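Local coordinates for alanine racemase (Acinetobacter baumannii, PDB 4QHR), which belongs to the alanine racemase family, pairing an N-terminal TIM-barrel domain that carries a pyridoxal phosphate-modified lysine with a C-terminal domain rich in beta-strands, at residues 273-277 with 346-351. Residues are numbered along the deposited sequence; the frame is centred on the assembly and turned at random.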
ATOM      1  N   TYR A 273      -2.848   4.413   7.137  1.00  5.65           N
ATOM      2  CA  TYR A 273      -2.679   4.093   5.740  1.00  5.62           C
ATOM      3  C   TYR A 273      -1.260   4.185   5.290  1.00  5.49           C
ATOM      4  O   TYR A 273      -0.948   3.625   4.261  1.00  5.47           O
ATOM      5  CB  TYR A 273      -3.633   4.832   4.788  1.00  5.66           C
ATOM      6  CG  TYR A 273      -3.452   6.337   4.817  1.00  5.68           C
ATOM      7  CD1 TYR A 273      -2.443   6.961   4.129  1.00  5.76           C
ATOM      8  CD2 TYR A 273      -4.356   7.136   5.530  1.00  5.81           C
ATOM      9  CE1 TYR A 273      -2.303   8.362   4.158  1.00  5.74           C
ATOM     10  CE2 TYR A 273      -4.247   8.490   5.547  1.00  5.71           C
ATOM     11  CZ  TYR A 273      -3.215   9.092   4.902  1.00  5.91           C
ATOM     12  OH  TYR A 273      -3.140  10.483   5.020  1.00  6.02           O
ATOM     13  N   GLY A 274      -0.401   4.850   6.074  1.00  5.73           N
ATOM     14  CA  GLY A 274       1.041   4.866   5.836  1.00  5.75           C
ATOM     15  C   GLY A 274       1.717   3.544   6.099  1.00  5.80           C
ATOM     16  O   GLY A 274       2.883   3.340   5.669  1.00  5.58           O
ATOM     17  N   ASP A 275       1.015   2.652   6.812  1.00  6.04           N
ATOM     18  CA  ASP A 275       1.437   1.259   6.951  1.00  6.25           C
ATOM     19  C   ASP A 275       0.778   0.324   5.951  1.00  6.44           C
ATOM     20  O   ASP A 275       1.157  -0.832   5.856  1.00  6.50           O
ATOM     21  CB  ASP A 275       1.099   0.754   8.321  1.00  6.07           C
ATOM     22  CG  ASP A 275       1.676   1.592   9.359  1.00  6.03           C
ATOM     23  OD1 ASP A 275       2.887   1.367   9.604  1.00  5.88           O
ATOM     24  OD2 ASP A 275       0.942   2.492   9.876  1.00  5.70           O
ATOM     25  N   GLY A 276      -0.181   0.838   5.219  1.00  6.55           N
ATOM     26  CA  GLY A 276      -0.986   0.037   4.306  1.00  6.56           C
ATOM     27  C   GLY A 276      -2.316  -0.418   4.889  1.00  6.88           C
ATOM     28  O   GLY A 276      -3.012  -1.171   4.250  1.00  6.79           O
ATOM     29  N   TYR A 277      -2.702   0.062   6.075  1.00  7.05           N
ATOM     30  CA  TYR A 277      -4.054  -0.166   6.539  1.00  7.52           C
ATOM     31  C   TYR A 277      -5.014   0.765   5.767  1.00  8.10           C
ATOM     32  O   TYR A 277      -4.733   1.955   5.694  1.00  7.97           O
ATOM     33  CB  TYR A 277      -4.132   0.115   8.031  1.00  7.52           C
ATOM     34  CG  TYR A 277      -5.445  -0.318   8.666  1.00  7.49           C
ATOM     35  CD1 TYR A 277      -5.731  -1.661   8.874  1.00  7.65           C
ATOM     36  CD2 TYR A 277      -6.379   0.594   9.039  1.00  7.55           C
ATOM     37  CE1 TYR A 277      -6.926  -2.067   9.459  1.00  7.64           C
ATOM     38  CE2 TYR A 277      -7.570   0.212   9.656  1.00  7.87           C
ATOM     39  CZ  TYR A 277      -7.848  -1.123   9.847  1.00  8.01           C
ATOM     40  OH  TYR A 277      -9.044  -1.489  10.451  1.00  8.18           O
ATOM     41  N   ARG A 346      -0.901  -4.249  -0.682  1.00  7.45           N
ATOM     42  CA  ARG A 346      -0.618  -2.803  -0.619  1.00  7.38           C
ATOM     43  C   ARG A 346      -0.239  -2.322   0.807  1.00  7.45           C
ATOM     44  O   ARG A 346      -0.625  -1.266   1.245  1.00  7.68           O
ATOM     45  CB  ARG A 346      -1.782  -2.057  -1.193  1.00  7.32           C
ATOM     46  CG  ARG A 346      -1.847  -2.145  -2.750  1.00  7.14           C
ATOM     47  CD  ARG A 346      -2.967  -1.306  -3.268  1.00  7.17           C
ATOM     48  NE  ARG A 346      -2.810   0.155  -3.009  1.00  7.04           N
ATOM     49  CZ  ARG A 346      -3.833   1.013  -2.927  1.00  7.16           C
ATOM     50  NH1 ARG A 346      -5.099   0.586  -3.047  1.00  7.23           N
ATOM     51  NH2 ARG A 346      -3.635   2.315  -2.704  1.00  7.02           N
ATOM     52  N   LEU A 347       0.506  -3.153   1.517  1.00  7.94           N
ATOM     53  CA  LEU A 347       1.126  -2.786   2.792  1.00  8.22           C
ATOM     54  C   LEU A 347       2.428  -2.058   2.503  1.00  8.31           C
ATOM     55  O   LEU A 347       3.122  -2.326   1.510  1.00  8.50           O
ATOM     56  CB  LEU A 347       1.439  -4.023   3.611  1.00  8.59           C
ATOM     57  CG  LEU A 347       0.229  -4.849   3.998  1.00  8.87           C
ATOM     58  CD1 LEU A 347       0.676  -6.170   4.496  1.00  9.29           C
ATOM     59  CD2 LEU A 347      -0.592  -4.124   5.041  1.00  9.23           C
ATOM     60  N   SER A 348       2.819  -1.170   3.367  1.00  7.85           N
ATOM     61  CA  SER A 348       4.015  -0.445   3.114  1.00  7.55           C
ATOM     62  C   SER A 348       5.184  -1.196   3.765  1.00  7.90           C
ATOM     63  O   SER A 348       5.006  -2.233   4.405  1.00  7.42           O
ATOM     64  CB  SER A 348       3.890   0.977   3.707  1.00  7.39           C
ATOM     65  OG  SER A 348       4.167   0.972   5.085  1.00  6.94           O
ATOM     66  N   SER A 349       6.377  -0.613   3.656  1.00  8.80           N
ATOM     67  CA  SER A 349       7.568  -1.190   4.268  1.00  9.54           C
ATOM     68  C   SER A 349       7.667  -0.845   5.763  1.00  8.89           C
ATOM     69  O   SER A 349       8.536  -1.364   6.426  1.00  8.74           O
ATOM     70  CB  SER A 349       8.874  -0.734   3.594  1.00 10.37           C
ATOM     71  OG  SER A 349       8.972   0.685   3.713  1.00 12.97           O
ATOM     72  N   ARG A 350       6.773  -0.035   6.313  1.00  8.60           N
ATOM     73  CA  ARG A 350       6.938   0.407   7.711  1.00  8.17           C
ATOM     74  C   ARG A 350       6.749  -0.761   8.722  1.00  8.32           C
ATOM     75  O   ARG A 350       7.633  -0.965   9.591  1.00  8.74           O
ATOM     76  CB  ARG A 350       6.037   1.595   8.017  1.00  7.97           C
ATOM     77  CG  ARG A 350       6.214   2.066   9.450  1.00  7.82           C
ATOM     78  CD  ARG A 350       5.901   3.538   9.540  1.00  7.77           C
ATOM     79  NE  ARG A 350       4.465   3.737   9.366  1.00  7.61           N
ATOM     80  CZ  ARG A 350       3.845   4.906   9.340  1.00  7.47           C
ATOM     81  NH1 ARG A 350       4.506   6.035   9.372  1.00  7.58           N
ATOM     82  NH2 ARG A 350       2.535   4.924   9.218  1.00  7.52           N
ATOM     83  N   PRO A 351       5.649  -1.541   8.612  1.00  8.16           N
ATOM     84  CA  PRO A 351       5.559  -2.685   9.527  1.00  8.73           C
ATOM     85  C   PRO A 351       6.743  -3.654   9.506  1.00  9.17           C
ATOM     86  O   PRO A 351       7.262  -3.964   8.454  1.00  8.90           O
ATOM     87  CB  PRO A 351       4.256  -3.392   9.075  1.00  8.38           C
ATOM     88  CG  PRO A 351       3.450  -2.273   8.490  1.00  8.45           C
ATOM     89  CD  PRO A 351       4.459  -1.465   7.754  1.00  8.14           C
TER
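The guanidinium of R350 has the carbonyl O of G274 over one face and the carboxylate of D275 at its edge. R350 grips D275 side-on: NE donates to OD1 at 2.9 Å, nearly in the guanidinium plane, and NH2 to OD2 at 3.0 Å. The two planes stand 44° apart, and both nitrogens meet the carboxylate from above its plane, making this a twisted bidentate salt bridge. R350 reaches it with CG anti to its backbone N (chi1 -179°) and a bend at chi3.

S348 suits its place because one small hydroxyl works twice: OG donates to G274 O at 2.8 Å and accepts from R350 N at 3.1 Å, closing an ST turn where the arginine's backbone begins. S348 N also bonds D275 O at 3.0 Å. Glycine suits position 276, where phi is positive (97°) and G276 CA packs 3.8 Å from L347 CA. P351 lays its CG against D275 CB at 3.8 Å.

The contact joins the loop after strand 264-269 to the approach to strand 352-355 at the subunit interface. D275 OD2 also forms a salt bridge with R2 and accepts from G272 N, while R350 NH1 forms salt bridges with D303 and with E62 of the second subunit. Shared by two arginines, the buried carboxylate of D275 probably stays ionised, and the charged network runs from the C-terminal domain across the subunit interface.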